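Lpg2148(MvcA) (Legionella pneumophila subsp. pneumophila str. Philadelphia 1, PDB 6K11) probably acts on ubiquitin signalling in the host cell, regulating the ubiquitin-conjugating enzyme UBE2N through deubiquitination by a deamidase-like activity. Local coordinates at residues L135-N140 with Q181-I186; R128-I133 with K321-R326; V26-L31 with E363-R368; D77-L82 with L121-I126. All coordinates share one frame; numbering follows the deposited sequence.

Contact 1: L135-N140 with Q181-I186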
loop_
_atom_site.group_PDB
_atom_site.type_symbol
_atom_site.label_atom_id
_atom_site.label_comp_id
_atom_site.label_asym_id
_atom_site.label_seq_id
_atom_site.Cartn_x
_atom_site.Cartn_y
_atom_site.Cartn_z
ATOM N N LEU A 135 -11.670 -5.039 23.293
ATOM C CA LEU A 135 -11.856 -6.406 23.744
ATOM C C LEU A 135 -13.296 -6.800 23.441
ATOM O O LEU A 135 -14.216 -5.998 23.642
ATOM C CB LEU A 135 -11.574 -6.516 25.251
ATOM C CG LEU A 135 -12.182 -7.695 25.999
ATOM C CD1 LEU A 135 -11.504 -8.991 25.565
ATOM C CD2 LEU A 135 -12.065 -7.495 27.506
ATOM N N VAL A 136 -13.496 -8.013 22.931
ATOM C CA VAL A 136 -14.833 -8.520 22.624
ATOM C C VAL A 136 -15.071 -9.772 23.451
ATOM O O VAL A 136 -14.333 -10.757 23.326
ATOM C CB VAL A 136 -15.019 -8.830 21.129
ATOM C CG1 VAL A 136 -16.392 -9.455 20.885
ATOM C CG2 VAL A 136 -14.813 -7.566 20.264
ATOM N N LYS A 137 -16.115 -9.744 24.274
ATOM C CA LYS A 137 -16.552 -10.916 25.016
ATOM C C LYS A 137 -17.584 -11.663 24.179
ATOM O O LYS A 137 -18.585 -11.077 23.755
ATOM C CB LYS A 137 -17.140 -10.502 26.363
ATOM C CG LYS A 137 -17.523 -11.642 27.235
ATOM C CD LYS A 137 -18.040 -11.115 28.560
ATOM C CE LYS A 137 -19.093 -12.036 29.137
ATOM N NZ LYS A 137 -19.562 -11.534 30.458
ATOM N N THR A 138 -17.334 -12.944 23.927
ATOM C CA THR A 138 -18.232 -13.736 23.100
ATOM C C THR A 138 -18.277 -15.176 23.588
ATOM O O THR A 138 -17.255 -15.750 23.977
ATOM C CB THR A 138 -17.821 -13.712 21.621
ATOM O OG1 THR A 138 -18.626 -14.648 20.887
ATOM C CG2 THR A 138 -16.342 -14.062 21.464
ATOM N N LYS A 139 -19.475 -15.749 23.566
ATOM C CA LYS A 139 -19.630 -17.164 23.852
ATOM C C LYS A 139 -18.908 -17.992 22.797
ATOM O O LYS A 139 -18.798 -17.599 21.632
ATOM C CB LYS A 139 -21.113 -17.540 23.889
ATOM C CG LYS A 139 -21.852 -17.034 25.131
ATOM C CD LYS A 139 -23.204 -17.728 25.300
ATOM C CE LYS A 139 -23.875 -17.356 26.627
ATOM N NZ LYS A 139 -22.961 -17.464 27.808
ATOM N N ASN A 140 -18.401 -19.149 23.227
ATOM C CA ASN A 140 -17.729 -20.051 22.300
ATOM C C ASN A 140 -18.632 -20.427 21.133
ATOM O O ASN A 140 -18.164 -20.537 19.995
ATOM C CB ASN A 140 -17.261 -21.301 23.046
ATOM C CG ASN A 140 -16.145 -22.018 22.333
ATOM O OD1 ASN A 140 -16.198 -22.226 21.120
ATOM N ND2 ASN A 140 -15.112 -22.392 23.078
ATOM N N GLN A 181 -13.182 -17.419 34.583
ATOM C CA GLN A 181 -13.269 -16.422 35.644
ATOM C C GLN A 181 -13.329 -15.005 35.079
ATOM O O GLN A 181 -14.190 -14.204 35.464
ATOM C CB GLN A 181 -12.082 -16.598 36.588
ATOM C CG GLN A 181 -12.074 -15.646 37.754
ATOM C CD GLN A 181 -11.361 -14.370 37.415
ATOM O OE1 GLN A 181 -10.264 -14.399 36.862
ATOM N NE2 GLN A 181 -11.980 -13.236 37.727
ATOM N N LEU A 182 -12.402 -14.665 34.178
ATOM C CA LEU A 182 -12.411 -13.338 33.561
ATOM C C LEU A 182 -13.699 -13.102 32.789
ATOM O O LEU A 182 -14.245 -11.991 32.799
ATOM C CB LEU A 182 -11.209 -13.187 32.615
ATOM C CG LEU A 182 -9.805 -13.107 33.199
ATOM C CD1 LEU A 182 -8.750 -13.289 32.089
ATOM C CD2 LEU A 182 -9.614 -11.790 33.915
ATOM N N PHE A 183 -14.193 -14.142 32.107
ATOM C CA PHE A 183 -15.413 -14.025 31.314
ATOM C C PHE A 183 -16.587 -13.597 32.187
ATOM O O PHE A 183 -17.329 -12.663 31.847
ATOM C CB PHE A 183 -15.692 -15.361 30.624
ATOM C CG PHE A 183 -16.916 -15.379 29.744
ATOM C CD1 PHE A 183 -18.159 -15.705 30.266
ATOM C CD2 PHE A 183 -16.816 -15.121 28.387
ATOM C CE1 PHE A 183 -19.279 -15.752 29.459
ATOM C CE2 PHE A 183 -17.934 -15.168 27.573
ATOM C CZ PHE A 183 -19.169 -15.488 28.113
ATOM N N ASN A 184 -16.752 -14.252 33.331
ATOM C CA ASN A 184 -17.863 -13.950 34.226
ATOM C C ASN A 184 -17.615 -12.721 35.100
ATOM O O ASN A 184 -18.542 -12.262 35.770
ATOM C CB ASN A 184 -18.160 -15.186 35.083
ATOM C CG ASN A 184 -18.759 -16.312 34.267
ATOM O OD1 ASN A 184 -18.191 -17.399 34.177
ATOM N ND2 ASN A 184 -19.906 -16.048 33.640
ATOM N N ALA A 185 -16.404 -12.167 35.108
ATOM C CA ALA A 185 -16.136 -10.931 35.835
ATOM C C ALA A 185 -16.420 -9.685 35.007
ATOM O O ALA A 185 -16.423 -8.571 35.553
ATOM C CB ALA A 185 -14.677 -10.893 36.310
ATOM N N ILE A 186 -16.654 -9.838 33.708
ATOM C CA ILE A 186 -16.895 -8.715 32.816
ATOM C C ILE A 186 -18.377 -8.689 32.469
ATOM O O ILE A 186 -19.021 -9.742 32.381
ATOM C CB ILE A 186 -15.985 -8.820 31.576
ATOM C CG1 ILE A 186 -14.530 -8.660 32.035
ATOM C CG2 ILE A 186 -16.345 -7.773 30.522
ATOM C CD1 ILE A 186 -13.467 -8.865 30.977
#

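Contact 2: R128-I133 with K321-R326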
loop_
_atom_site.group_PDB
_atom_site.type_symbol
_atom_site.label_atom_id
_atom_site.label_comp_id
_atom_site.label_asym_id
_atom_site.label_seq_id
_atom_site.Cartn_x
_atom_site.Cartn_y
_atom_site.Cartn_z
ATOM N N ARG A 128 2.074 2.147 9.361
ATOM C CA ARG A 128 1.458 2.788 10.514
ATOM C C ARG A 128 1.282 1.760 11.624
ATOM O O ARG A 128 1.085 0.572 11.363
ATOM C CB ARG A 128 0.110 3.402 10.156
ATOM C CG ARG A 128 -0.904 2.404 9.677
ATOM C CD ARG A 128 -2.137 3.131 9.195
ATOM N NE ARG A 128 -3.316 2.281 9.246
ATOM C CZ ARG A 128 -3.720 1.516 8.245
ATOM N NH1 ARG A 128 -3.034 1.496 7.098
ATOM N NH2 ARG A 128 -4.815 0.784 8.386
ATOM N N GLU A 129 1.365 2.230 12.865
ATOM C CA GLU A 129 1.240 1.361 14.031
ATOM C C GLU A 129 -0.220 1.314 14.455
ATOM O O GLU A 129 -0.804 2.343 14.817
ATOM C CB GLU A 129 2.130 1.848 15.170
ATOM C CG GLU A 129 2.369 0.801 16.246
ATOM C CD GLU A 129 3.097 1.372 17.444
ATOM O OE1 GLU A 129 2.900 2.575 17.727
ATOM O OE2 GLU A 129 3.860 0.631 18.102
ATOM N N ASP A 130 -0.806 0.124 14.407
ATOM C CA ASP A 130 -2.254 -0.046 14.519
ATOM C C ASP A 130 -2.573 -1.202 15.466
ATOM O O ASP A 130 -3.105 -2.236 15.048
ATOM C CB ASP A 130 -2.848 -0.288 13.129
ATOM C CG ASP A 130 -4.360 -0.296 13.125
ATOM O OD1 ASP A 130 -4.960 0.487 13.892
ATOM O OD2 ASP A 130 -4.942 -1.074 12.343
ATOM N N PRO A 131 -2.276 -1.055 16.760
ATOM C CA PRO A 131 -2.580 -2.149 17.728
ATOM C C PRO A 131 -4.079 -2.275 17.948
ATOM O O PRO A 131 -4.836 -1.341 17.631
ATOM C CB PRO A 131 -1.862 -1.698 19.010
ATOM C CG PRO A 131 -1.821 -0.187 18.901
ATOM C CD PRO A 131 -1.671 0.118 17.424
ATOM N N PRO A 132 -4.554 -3.411 18.478
ATOM C CA PRO A 132 -5.984 -3.532 18.783
ATOM C C PRO A 132 -6.383 -2.540 19.861
ATOM O O PRO A 132 -5.579 -2.152 20.706
ATOM C CB PRO A 132 -6.129 -4.977 19.278
ATOM C CG PRO A 132 -4.771 -5.306 19.842
ATOM C CD PRO A 132 -3.794 -4.598 18.922
ATOM N N ILE A 133 -7.641 -2.106 19.814
ATOM C CA ILE A 133 -8.138 -1.122 20.767
ATOM C C ILE A 133 -9.397 -1.578 21.480
ATOM O O ILE A 133 -9.889 -0.861 22.354
ATOM C CB ILE A 133 -8.388 0.252 20.107
ATOM C CG1 ILE A 133 -9.389 0.128 18.959
ATOM C CG2 ILE A 133 -7.077 0.895 19.642
ATOM C CD1 ILE A 133 -10.148 1.445 18.649
ATOM N N LYS A 321 -3.446 11.975 10.157
ATOM C CA LYS A 321 -2.543 10.859 10.443
ATOM C C LYS A 321 -2.291 10.870 11.943
ATOM O O LYS A 321 -1.374 11.532 12.438
ATOM C CB LYS A 321 -1.248 10.985 9.649
ATOM C CG LYS A 321 -1.415 10.883 8.133
ATOM C CD LYS A 321 -2.025 9.544 7.688
ATOM C CE LYS A 321 -2.868 9.731 6.431
ATOM N NZ LYS A 321 -3.955 8.724 6.313
ATOM N N ARG A 322 -3.121 10.133 12.676
ATOM C CA ARG A 322 -3.097 10.131 14.134
ATOM C C ARG A 322 -2.280 8.995 14.723
ATOM O O ARG A 322 -2.122 8.936 15.948
ATOM C CB ARG A 322 -4.519 10.068 14.676
ATOM C CG ARG A 322 -5.320 11.296 14.337
ATOM C CD ARG A 322 -6.725 11.220 14.908
ATOM N NE ARG A 322 -7.488 12.415 14.570
ATOM C CZ ARG A 322 -8.719 12.399 14.070
ATOM N NH1 ARG A 322 -9.334 11.246 13.851
ATOM N NH2 ARG A 322 -9.339 13.540 13.796
ATOM N N GLN A 323 -1.759 8.101 13.897
ATOM C CA GLN A 323 -0.989 6.986 14.421
ATOM C C GLN A 323 0.485 7.118 14.061
ATOM O O GLN A 323 0.827 7.684 13.014
ATOM C CB GLN A 323 -1.511 5.647 13.881
ATOM C CG GLN A 323 -2.996 5.396 14.138
ATOM C CD GLN A 323 -3.461 4.114 13.470
ATOM O OE1 GLN A 323 -3.188 3.882 12.289
ATOM N NE2 GLN A 323 -4.151 3.264 14.228
ATOM N N PRO A 324 1.377 6.595 14.904
ATOM C CA PRO A 324 2.805 6.595 14.565
ATOM C C PRO A 324 3.053 5.952 13.212
ATOM O O PRO A 324 2.381 4.990 12.829
ATOM C CB PRO A 324 3.436 5.764 15.693
ATOM C CG PRO A 324 2.484 5.903 16.846
ATOM C CD PRO A 324 1.118 5.996 16.230
ATOM N N LEU A 325 4.030 6.499 12.490
ATOM C CA LEU A 325 4.466 5.977 11.206
ATOM C C LEU A 325 5.956 5.686 11.271
ATOM O O LEU A 325 6.690 6.277 12.070
ATOM C CB LEU A 325 4.198 6.972 10.059
ATOM C CG LEU A 325 2.781 7.519 9.883
ATOM C CD1 LEU A 325 2.770 8.661 8.846
ATOM C CD2 LEU A 325 1.834 6.408 9.479
ATOM N N ARG A 326 6.400 4.777 10.407
ATOM C CA ARG A 326 7.815 4.493 10.248
ATOM C C ARG A 326 8.117 4.331 8.769
ATOM O O ARG A 326 7.259 3.914 7.987
ATOM C CB ARG A 326 8.247 3.235 11.013
ATOM C CG ARG A 326 7.643 1.964 10.505
ATOM C CD ARG A 326 8.325 0.769 11.145
ATOM N NE ARG A 326 7.825 -0.482 10.594
ATOM C CZ ARG A 326 7.845 -1.641 11.238
ATOM N NH1 ARG A 326 8.356 -1.715 12.463
ATOM N NH2 ARG A 326 7.362 -2.724 10.651
#

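Contact 3: V26-L31 with E363-R368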
loop_
_atom_site.group_PDB
_atom_site.type_symbol
_atom_site.label_atom_id
_atom_site.label_comp_id
_atom_site.label_asym_id
_atom_site.label_seq_id
_atom_site.Cartn_x
_atom_site.Cartn_y
_atom_site.Cartn_z
ATOM N N VAL A 26 0.098 -6.091 -19.919
ATOM C CA VAL A 26 -0.751 -7.294 -19.918
ATOM C C VAL A 26 -1.710 -7.223 -21.104
ATOM O O VAL A 26 -2.399 -6.206 -21.266
ATOM C CB VAL A 26 -1.514 -7.409 -18.604
ATOM C CG1 VAL A 26 -2.481 -8.603 -18.622
ATOM C CG2 VAL A 26 -0.553 -7.538 -17.442
ATOM N N PRO A 27 -1.796 -8.256 -21.948
ATOM C CA PRO A 27 -2.748 -8.189 -23.064
ATOM C C PRO A 27 -4.161 -8.005 -22.530
ATOM O O PRO A 27 -4.503 -8.517 -21.463
ATOM C CB PRO A 27 -2.562 -9.536 -23.787
ATOM C CG PRO A 27 -1.145 -9.995 -23.370
ATOM C CD PRO A 27 -1.033 -9.521 -21.938
ATOM N N ALA A 28 -4.957 -7.217 -23.256
ATOM C CA ALA A 28 -6.294 -6.868 -22.775
ATOM C C ALA A 28 -7.148 -8.110 -22.555
ATOM O O ALA A 28 -7.924 -8.176 -21.589
ATOM C CB ALA A 28 -6.982 -5.926 -23.761
ATOM N N GLU A 29 -7.045 -9.095 -23.452
ATOM C CA GLU A 29 -7.859 -10.294 -23.268
ATOM C C GLU A 29 -7.483 -11.019 -21.986
ATOM O O GLU A 29 -8.354 -11.559 -21.293
ATOM C CB GLU A 29 -7.747 -11.228 -24.476
ATOM C CG GLU A 29 -8.776 -12.377 -24.437
ATOM C CD GLU A 29 -8.702 -13.316 -25.653
ATOM O OE1 GLU A 29 -7.767 -14.128 -25.726
ATOM O OE2 GLU A 29 -9.582 -13.236 -26.539
ATOM N N VAL A 30 -6.192 -11.031 -21.646
ATOM C CA VAL A 30 -5.737 -11.695 -20.424
ATOM C C VAL A 30 -6.267 -10.959 -19.194
ATOM O O VAL A 30 -6.770 -11.574 -18.240
ATOM C CB VAL A 30 -4.195 -11.777 -20.419
ATOM C CG1 VAL A 30 -3.672 -12.340 -19.102
ATOM C CG2 VAL A 30 -3.710 -12.620 -21.601
ATOM N N LEU A 31 -6.151 -9.630 -19.200
ATOM C CA LEU A 31 -6.694 -8.818 -18.111
ATOM C C LEU A 31 -8.193 -9.051 -17.947
ATOM O O LEU A 31 -8.693 -9.232 -16.823
ATOM C CB LEU A 31 -6.410 -7.340 -18.380
ATOM C CG LEU A 31 -7.068 -6.390 -17.376
ATOM C CD1 LEU A 31 -6.459 -6.639 -16.007
ATOM C CD2 LEU A 31 -6.890 -4.919 -17.777
ATOM N N GLU A 363 -8.621 3.524 -25.003
ATOM C CA GLU A 363 -10.015 3.096 -25.160
ATOM C C GLU A 363 -10.116 1.745 -25.868
ATOM O O GLU A 363 -10.986 0.934 -25.539
ATOM C CB GLU A 363 -10.829 4.133 -25.936
ATOM C CG GLU A 363 -11.132 5.432 -25.147
ATOM C CD GLU A 363 -11.760 5.158 -23.795
ATOM O OE1 GLU A 363 -12.889 4.600 -23.755
ATOM O OE2 GLU A 363 -11.114 5.478 -22.768
ATOM N N ASN A 364 -9.263 1.503 -26.869
ATOM C CA ASN A 364 -9.238 0.182 -27.503
ATOM C C ASN A 364 -8.913 -0.902 -26.483
ATOM O O ASN A 364 -9.557 -1.963 -26.457
ATOM C CB ASN A 364 -8.220 0.177 -28.644
ATOM C CG ASN A 364 -8.012 -1.216 -29.253
ATOM O OD1 ASN A 364 -7.012 -1.901 -28.961
ATOM N ND2 ASN A 364 -8.950 -1.634 -30.103
ATOM N N TYR A 365 -7.913 -0.645 -25.629
ATOM C CA TYR A 365 -7.515 -1.602 -24.602
ATOM C C TYR A 365 -8.649 -1.858 -23.613
ATOM O O TYR A 365 -8.941 -3.011 -23.264
ATOM C CB TYR A 365 -6.279 -1.068 -23.883
ATOM C CG TYR A 365 -5.675 -1.996 -22.865
ATOM C CD1 TYR A 365 -4.785 -3.007 -23.253
ATOM C CD2 TYR A 365 -5.952 -1.845 -21.515
ATOM C CE1 TYR A 365 -4.226 -3.849 -22.308
ATOM C CE2 TYR A 365 -5.385 -2.667 -20.569
ATOM C CZ TYR A 365 -4.523 -3.671 -20.973
ATOM O OH TYR A 365 -3.982 -4.490 -20.015
ATOM N N ARG A 366 -9.273 -0.782 -23.117
ATOM C CA ARG A 366 -10.401 -0.925 -22.199
ATOM C C ARG A 366 -11.544 -1.704 -22.834
ATOM O O ARG A 366 -12.164 -2.549 -22.180
ATOM C CB ARG A 366 -10.918 0.451 -21.770
ATOM C CG ARG A 366 -10.062 1.196 -20.780
ATOM C CD ARG A 366 -10.499 2.662 -20.776
ATOM N NE ARG A 366 -9.970 3.351 -19.610
ATOM C CZ ARG A 366 -10.107 4.653 -19.372
ATOM N NH1 ARG A 366 -10.760 5.438 -20.231
ATOM N NH2 ARG A 366 -9.587 5.161 -18.264
ATOM N N ASN A 367 -11.868 -1.399 -24.091
ATOM C CA ASN A 367 -13.011 -2.051 -24.729
ATOM C C ASN A 367 -12.744 -3.542 -24.935
ATOM O O ASN A 367 -13.648 -4.370 -24.767
ATOM C CB ASN A 367 -13.348 -1.364 -26.057
ATOM C CG ASN A 367 -13.869 0.074 -25.860
ATOM O OD1 ASN A 367 -14.168 0.484 -24.745
ATOM N ND2 ASN A 367 -13.960 0.830 -26.940
ATOM N N ARG A 368 -11.499 -3.906 -25.261
ATOM C CA ARG A 368 -11.173 -5.315 -25.450
ATOM C C ARG A 368 -11.133 -6.063 -24.125
ATOM O O ARG A 368 -11.503 -7.237 -24.077
ATOM C CB ARG A 368 -9.838 -5.463 -26.198
ATOM C CG ARG A 368 -9.899 -4.972 -27.646
ATOM C CD ARG A 368 -8.515 -4.629 -28.217
ATOM N NE ARG A 368 -7.583 -5.753 -28.168
ATOM C CZ ARG A 368 -6.363 -5.720 -28.698
ATOM N NH1 ARG A 368 -5.940 -4.618 -29.314
ATOM N NH2 ARG A 368 -5.567 -6.778 -28.609
HETATM O O HOH W 1 -5.685 -9.242 -26.176
#

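Contact 4: D77-L82 with L121-I126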
loop_
_atom_site.group_PDB
_atom_site.type_symbol
_atom_site.label_atom_id
_atom_site.label_comp_id
_atom_site.label_asym_id
_atom_site.label_seq_id
_atom_site.Cartn_x
_atom_site.Cartn_y
_atom_site.Cartn_z
ATOM N N ASP A 77 5.328 -1.941 -10.828
ATOM C CA ASP A 77 5.510 -1.639 -12.246
ATOM C C ASP A 77 6.818 -0.901 -12.498
ATOM O O ASP A 77 7.530 -1.199 -13.462
ATOM C CB ASP A 77 4.355 -0.784 -12.770
ATOM C CG ASP A 77 3.075 -1.566 -12.969
ATOM O OD1 ASP A 77 3.093 -2.802 -12.819
ATOM O OD2 ASP A 77 2.035 -0.918 -13.264
ATOM N N VAL A 78 7.102 0.132 -11.694
ATOM C CA VAL A 78 8.359 0.862 -11.844
ATOM C C VAL A 78 9.545 -0.091 -11.697
ATOM O O VAL A 78 10.481 -0.072 -12.503
ATOM C CB VAL A 78 8.424 2.025 -10.835
ATOM C CG1 VAL A 78 9.817 2.640 -10.823
ATOM C CG2 VAL A 78 7.397 3.105 -11.214
ATOM N N CYS A 79 9.495 -0.971 -10.695
ATOM C CA CYS A 79 10.613 -1.877 -10.449
ATOM C C CYS A 79 10.776 -2.885 -11.581
ATOM O O CYS A 79 11.905 -3.198 -11.984
ATOM C CB CYS A 79 10.416 -2.604 -9.119
ATOM S SG CYS A 79 10.676 -1.556 -7.647
ATOM N N GLU A 80 9.667 -3.416 -12.093
ATOM C CA GLU A 80 9.754 -4.366 -13.197
ATOM C C GLU A 80 10.292 -3.700 -14.459
ATOM O O GLU A 80 11.100 -4.291 -15.190
ATOM C CB GLU A 80 8.383 -4.981 -13.452
ATOM C CG GLU A 80 8.373 -6.110 -14.450
ATOM C CD GLU A 80 7.694 -7.349 -13.899
ATOM O OE1 GLU A 80 6.973 -8.022 -14.668
ATOM O OE2 GLU A 80 7.878 -7.646 -12.693
ATOM N N LEU A 81 9.860 -2.467 -14.737
ATOM C CA LEU A 81 10.351 -1.794 -15.933
ATOM C C LEU A 81 11.832 -1.470 -15.814
ATOM O O LEU A 81 12.597 -1.661 -16.771
ATOM C CB LEU A 81 9.540 -0.528 -16.195
ATOM C CG LEU A 81 8.148 -0.808 -16.768
ATOM C CD1 LEU A 81 7.291 0.455 -16.695
ATOM C CD2 LEU A 81 8.284 -1.309 -18.215
ATOM N N LEU A 82 12.267 -1.007 -14.644
ATOM C CA LEU A 82 13.648 -0.551 -14.523
ATOM C C LEU A 82 14.616 -1.706 -14.301
ATOM O O LEU A 82 15.781 -1.608 -14.697
ATOM C CB LEU A 82 13.771 0.470 -13.384
ATOM C CG LEU A 82 13.653 1.950 -13.771
ATOM C CD1 LEU A 82 12.462 2.193 -14.725
ATOM C CD2 LEU A 82 13.545 2.838 -12.511
ATOM N N LEU A 121 17.791 3.260 -7.819
ATOM C CA LEU A 121 16.359 3.130 -7.572
ATOM C C LEU A 121 16.172 2.804 -6.098
ATOM O O LEU A 121 16.758 1.840 -5.591
ATOM C CB LEU A 121 15.732 2.041 -8.446
ATOM C CG LEU A 121 14.261 1.699 -8.150
ATOM C CD1 LEU A 121 13.354 2.873 -8.491
ATOM C CD2 LEU A 121 13.809 0.465 -8.915
ATOM N N ILE A 122 15.373 3.611 -5.415
ATOM C CA ILE A 122 15.038 3.394 -4.014
ATOM C C ILE A 122 13.548 3.100 -3.931
ATOM O O ILE A 122 12.734 3.816 -4.526
ATOM C CB ILE A 122 15.396 4.612 -3.147
ATOM C CG1 ILE A 122 16.790 5.142 -3.496
ATOM C CG2 ILE A 122 15.264 4.258 -1.664
ATOM C CD1 ILE A 122 17.044 6.521 -2.918
ATOM N N ARG A 123 13.193 2.047 -3.217
ATOM C CA ARG A 123 11.796 1.735 -2.953
ATOM C C ARG A 123 11.533 1.971 -1.475
ATOM O O ARG A 123 12.309 1.515 -0.628
ATOM C CB ARG A 123 11.455 0.291 -3.340
ATOM C CG ARG A 123 9.992 -0.051 -3.084
ATOM C CD ARG A 123 9.539 -1.367 -3.715
ATOM N NE ARG A 123 8.119 -1.629 -3.432
ATOM C CZ ARG A 123 7.319 -2.366 -4.203
ATOM N NH1 ARG A 123 7.775 -2.899 -5.330
ATOM N NH2 ARG A 123 6.049 -2.538 -3.871
ATOM N N PHE A 124 10.456 2.696 -1.169
ATOM C CA PHE A 124 10.095 3.037 0.200
ATOM C C PHE A 124 8.785 2.373 0.584
ATOM O O PHE A 124 7.886 2.214 -0.245
ATOM C CB PHE A 124 9.910 4.539 0.406
ATOM C CG PHE A 124 11.160 5.337 0.261
ATOM C CD1 PHE A 124 11.562 5.792 -0.984
ATOM C CD2 PHE A 124 11.923 5.656 1.374
ATOM C CE1 PHE A 124 12.722 6.546 -1.123
ATOM C CE2 PHE A 124 13.077 6.408 1.246
ATOM C CZ PHE A 124 13.474 6.856 -0.009
ATOM N N GLU A 125 8.668 2.045 1.870
ATOM C CA GLU A 125 7.420 1.566 2.451
ATOM C C GLU A 125 7.154 2.346 3.732
ATOM O O GLU A 125 8.048 2.493 4.570
ATOM C CB GLU A 125 7.486 0.061 2.727
ATOM C CG GLU A 125 6.176 -0.536 3.229
ATOM C CD GLU A 125 5.174 -0.808 2.112
ATOM O OE1 GLU A 125 5.590 -0.886 0.925
ATOM O OE2 GLU A 125 3.963 -0.949 2.431
ATOM N N ILE A 126 5.946 2.880 3.865
ATOM C CA ILE A 126 5.524 3.578 5.073
ATOM C C ILE A 126 4.527 2.683 5.787
ATOM O O ILE A 126 3.524 2.277 5.192
ATOM C CB ILE A 126 4.886 4.944 4.769
ATOM C CG1 ILE A 126 5.716 5.738 3.754
ATOM C CG2 ILE A 126 4.652 5.736 6.063
ATOM C CD1 ILE A 126 6.936 6.362 4.324
#

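Contact 1: L135-N140 with Q181-I186
K137 carries most of this contact, reaching from strand 134-137 to the C-terminal end of helix 176-185. Its ammonium group is gripped through hydrogen bonds: NZ lies 2.9 Å from F183 O, and 2.7 Å from I186 O, which it meets from above the I186 carbonyl plane. G187 O is a third acceptor. The lysine chain also crosses the F183 ring at about a right angle. K137 CE sits over the ring centre, 3.6 Å from the centroid, in a CH-pi contact, and NZ follows over the same face in a cation-pi contact at 4.5 Å. With CG anti to the backbone N (chi1 -176°), the chain runs outward and bends at chi3 to bring NZ to the carbonyls. Apolar packing adds L135 CD2, tip to tip with I186 CD1 at 4.0 Å. A lysine suits this place: its methylenes cover an aromatic face, while its charge would be stabilised by the carbonyls at the negative end of the helix, and the pair joins helix to sheet within the insertion domain.

Contact 2: R128-I133 with K321-R326
Q323 lies across the backbone of R128-D130 and has the most surface buried here. Its chain is extended beyond CG and lays the amide beside E129 O, with Q323 CD 3.5 Å from that oxygen. The two ends of the amide then face different partners. NE2 donates to D130 OD1 at 2.9 Å; the bond is fairly straight at nitrogen, 155°, and keeps to the amide plane, yet it meets the carboxylate from above, the two planes being 59° apart. OE1 turns the other way, to the edge of the R128 guanidinium, nearly coplanar with it and 3.4 Å from R128 CD. Glutamine suits this position because a flat amide can donate to D130 from one end while its oxygen lies beside the arginine.

The arginine suits its place through its aliphatic part: R128 CB packs on L325 CD2 at 3.5 Å, and the extended chain beyond CG carries CD past Q323 OE1. Its CA-H approaches P324 O.

E129 contributes its backbone N, which donates to P324 O at 2.9 Å, and its carboxylate, whose OE1 rests 3.5 Å from P324 CG. Proline fits a strand's entrance, since its carbonyl can still accept although its nitrogen has no hydrogen to give. R128 and L325 form a non-hydrogen-bonded pair, and the whole is the fraying end of an antiparallel ladder, where neighbouring strands 120-129 and 325-333 of the central sheet pass into loops.

Contact 3: V26-L31 with E363-R368
V26 offers its carbonyl oxygen to the phenol of Y365, whose OH donates to V26 O at 2.6 Å. The oxygen lies at the edge of the tyrosine ring, and the hydroxyl comes tilted 26° from the carbonyl plane. Y365 reaches it because its CG is anti to the backbone N (chi1 -175°), which carries the ring out from helix 358-381. P27 is the N-cap residue of helix 28-39; its O accepts from L31 N, and its missing N-H costs the helix nothing.

A28 and Y365 have the nearest CA atoms, 5.7 Å apart, which the small alanine permits: CB sits over the face of the Y365 ring, 4.1 Å from the centroid, and 3.8 Å from R368 CB. Here the N-terminal turn of one helix docks against the flank of another, distant in sequence. The backbone N of E29, with no earlier helical carbonyl at hand, donates to a water 3.0 Å away, which R368 NH2 reaches only weakly. R368 is steadied by N364, whose OD1 receives NH1 on a lone pair at 2.9 Å. L31 crosses the tyrosine at about a right angle, with CD2 3.9 Å from Y365 CE2.

Contact 4: D77-L82 with L121-I126
L121 is the bump of this contact, a forked leucine pushed from the strand into the hollow formed on helix 71-83 by V78, C79 and L82. Its two branches settle on different parts of that surface. CD1 rests on the adjoining methyls of V78 and L82, which stand one turn apart, lying 4.2 Å from V78 CG1 and 4.0 Å from L82 CD2. CD2 turns to the sulfur of the cysteine, 3.9 Å from C79 SG. Branched aliphatic residues suit both sides of so well buried a seam, and the compact cysteine leaves the leucine room.

Two residues further along, R123 points to the same side of the sheet. Its chain leaves with CG anti to the backbone N (chi1 -179°) and runs extended as far as NE, bringing NH1 to 3.9 Å from C79 SG. The aliphatic part of the arginine passes the sulfur, while its NH1 hydrogen-bonds N76 OD1, just before the helical segment.

The segments 77-82 and 121-126 run nearly antiparallel (159°), their axes 10.3 Å apart at closest. The strand lies between strands 325-333 and 228-238 of the sheet; V78 also touches T235 of the latter, and L82 packs on V8 of helix 4-19.

Overall arrangement
Contact 3 opens first along the chain and closes last, bringing helix 28-39 to the C-terminal helix 358-381 and so enclosing the other three. Contact 4 closes before contact 2 begins, and contact 1 falls between the two halves of contact 2. Contacts 2 and 4, with centres about 24 Å apart, share strand 120-129 and touch where I126 packs on L325 and R326, so one sheet joins them. Contact 1 belongs to a second sheet, reached directly from strand 120-129, and its centre is about 53 Å from that of contact 3. The protein is thus extended: a central sheet at contacts 2 and 4, a helix pair at contact 3, and a projecting insertion domain at contact 1.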